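Local coordinates for protein 2-hydroxymethyl glutarate dehydrogenase (Eubacterium barkeri, PDB 3CKY) that catalyses the NAD-dependent interconversion of 2-formylglutarate and (S)-2-hydroxymethylglutarate in nicotinate fermentation, working as a homotetramer, at residues 61-66 / 93-98. Numbering follows the deposited sequence.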
loop_
_atom_site.group_PDB
_atom_site.type_symbol
_atom_site.label_atom_id
_atom_site.label_comp_id
_atom_site.label_asym_id
_atom_site.label_seq_id
_atom_site.Cartn_x
_atom_site.Cartn_y
_atom_site.Cartn_z
ATOM N N SER A 61 -25.871 39.446 6.157
ATOM C CA SER A 61 -25.592 38.963 4.797
ATOM C C SER A 61 -26.632 37.988 4.237
ATOM O O SER A 61 -27.308 37.282 4.982
ATOM C CB SER A 61 -24.215 38.305 4.766
ATOM O OG SER A 61 -23.228 39.195 5.254
ATOM N N ASP A 62 -26.743 37.974 2.911
ATOM C CA ASP A 62 -27.588 37.026 2.185
ATOM C C ASP A 62 -26.755 35.861 1.673
ATOM O O ASP A 62 -27.207 34.721 1.673
ATOM C CB ASP A 62 -28.248 37.706 0.979
ATOM C CG ASP A 62 -29.002 38.966 1.350
ATOM O OD1 ASP A 62 -29.424 39.106 2.522
ATOM O OD2 ASP A 62 -29.173 39.817 0.455
ATOM N N ILE A 63 -25.551 36.171 1.202
ATOM C CA ILE A 63 -24.603 35.168 0.739
ATOM C C ILE A 63 -23.296 35.358 1.500
ATOM O O ILE A 63 -22.718 36.445 1.491
ATOM C CB ILE A 63 -24.346 35.281 -0.778
ATOM C CG1 ILE A 63 -25.650 35.052 -1.555
ATOM C CG2 ILE A 63 -23.261 34.279 -1.214
ATOM C CD1 ILE A 63 -25.559 35.396 -3.037
ATOM N N ILE A 64 -22.847 34.301 2.164
ATOM C CA ILE A 64 -21.660 34.361 3.009
ATOM C C ILE A 64 -20.584 33.428 2.450
ATOM O O ILE A 64 -20.841 32.256 2.172
ATOM C CB ILE A 64 -21.976 33.963 4.471
ATOM C CG1 ILE A 64 -23.091 34.844 5.044
ATOM C CG2 ILE A 64 -20.728 34.082 5.337
ATOM C CD1 ILE A 64 -23.694 34.297 6.320
ATOM N N PHE A 65 -19.385 33.974 2.281
ATOM C CA PHE A 65 -18.246 33.215 1.812
ATOM C C PHE A 65 -17.338 32.882 2.979
ATOM O O PHE A 65 -17.108 33.709 3.863
ATOM C CB PHE A 65 -17.465 34.013 0.772
ATOM C CG PHE A 65 -18.177 34.150 -0.533
ATOM C CD1 PHE A 65 -19.017 35.230 -0.768
ATOM C CD2 PHE A 65 -18.018 33.200 -1.525
ATOM C CE1 PHE A 65 -19.685 35.360 -1.978
ATOM C CE2 PHE A 65 -18.677 33.324 -2.735
ATOM C CZ PHE A 65 -19.511 34.407 -2.963
ATOM N N THR A 66 -16.834 31.652 2.975
ATOM C CA THR A 66 -15.831 31.235 3.934
ATOM C C THR A 66 -14.898 30.214 3.307
ATOM O O THR A 66 -15.281 29.493 2.389
ATOM C CB THR A 66 -16.477 30.649 5.215
ATOM O OG1 THR A 66 -15.534 30.697 6.288
ATOM C CG2 THR A 66 -16.956 29.215 4.995
ATOM N N VAL A 93 -27.596 31.921 2.056
ATOM C CA VAL A 93 -26.761 30.887 1.451
ATOM C C VAL A 93 -25.335 31.005 1.985
ATOM O O VAL A 93 -24.751 32.089 1.955
ATOM C CB VAL A 93 -26.721 31.006 -0.089
ATOM C CG1 VAL A 93 -25.911 29.860 -0.702
ATOM C CG2 VAL A 93 -28.134 31.040 -0.672
ATOM N N ILE A 94 -24.792 29.892 2.485
ATOM C CA ILE A 94 -23.390 29.811 2.880
ATOM C C ILE A 94 -22.616 29.154 1.745
ATOM O O ILE A 94 -23.001 28.089 1.271
ATOM C CB ILE A 94 -23.177 28.945 4.139
ATOM C CG1 ILE A 94 -24.137 29.343 5.271
ATOM C CG2 ILE A 94 -21.720 29.029 4.590
ATOM C CD1 ILE A 94 -23.978 30.768 5.773
ATOM N N VAL A 95 -21.537 29.794 1.309
ATOM C CA VAL A 95 -20.676 29.248 0.260
ATOM C C VAL A 95 -19.335 28.880 0.871
ATOM O O VAL A 95 -18.497 29.742 1.116
ATOM C CB VAL A 95 -20.470 30.247 -0.887
ATOM C CG1 VAL A 95 -19.573 29.633 -1.953
ATOM C CG2 VAL A 95 -21.820 30.666 -1.476
ATOM N N ASP A 96 -19.165 27.585 1.132
ATOM C CA ASP A 96 -17.984 27.055 1.796
ATOM C C ASP A 96 -16.936 26.640 0.763
ATOM O O ASP A 96 -17.126 25.691 0.011
ATOM C CB ASP A 96 -18.372 25.861 2.673
ATOM C CG ASP A 96 -17.288 25.479 3.669
ATOM O OD1 ASP A 96 -16.160 26.008 3.602
ATOM O OD2 ASP A 96 -17.578 24.634 4.535
ATOM N N MET A 97 -15.828 27.367 0.735
ATOM C CA MET A 97 -14.756 27.105 -0.215
ATOM C C MET A 97 -13.629 26.318 0.447
ATOM O O MET A 97 -12.567 26.128 -0.148
ATOM C CB MET A 97 -14.221 28.426 -0.771
ATOM C CG MET A 97 -15.287 29.279 -1.408
ATOM S SD MET A 97 -14.638 30.853 -1.966
ATOM C CE MET A 97 -14.598 31.763 -0.401
ATOM N N SER A 98 -13.876 25.865 1.678
ATOM C CA SER A 98 -12.911 25.090 2.433
ATOM C C SER A 98 -12.554 23.789 1.743
ATOM O O SER A 98 -13.393 23.144 1.103
ATOM C CB SER A 98 -13.443 24.756 3.828
ATOM O OG SER A 98 -13.825 25.920 4.532
#
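I64 and V95 carry the middle of a parallel strand pair: V95 N gives its hydrogen to I64 O at 2.7 Å, and I64 N and T66 N return bonds to V93 O and V95 O. The ladder runs from V93 N on D62 O to M97 N on T66 O. Beta-branched I63, I64, V93, I94 and V95 suit extended backbones. On one face I63 CG2 meets V95 CG2 at 3.9 Å, and F65, broad and apolar, lies alongside V95. Flexible M97 packs CE 3.8 Å from F65 CB; its SD lies 5.4 Å from the F65 ring centroid, an oblique Met-aromatic contact. On the other face I64 CD1 touches I94 CD1; T66 OG1 bonds to I10 O, leaving its methyl to face D96. With CG anti to the backbone N (chi1 -165°), D96 OD1 accepts from S98 OG through its syn lone pair and from S98 N, 41° out of the carboxylate plane, closing an Asx turn; Y119 OH holds OD2. With an alanine here, S98 and Y119 would probably lose this partner, freeing the turn. M97, beside M19, probably borders the NAD site. In this Rossmann domain strands 6-10 and 118-125 flank the pair; helix 144-157 covers F65.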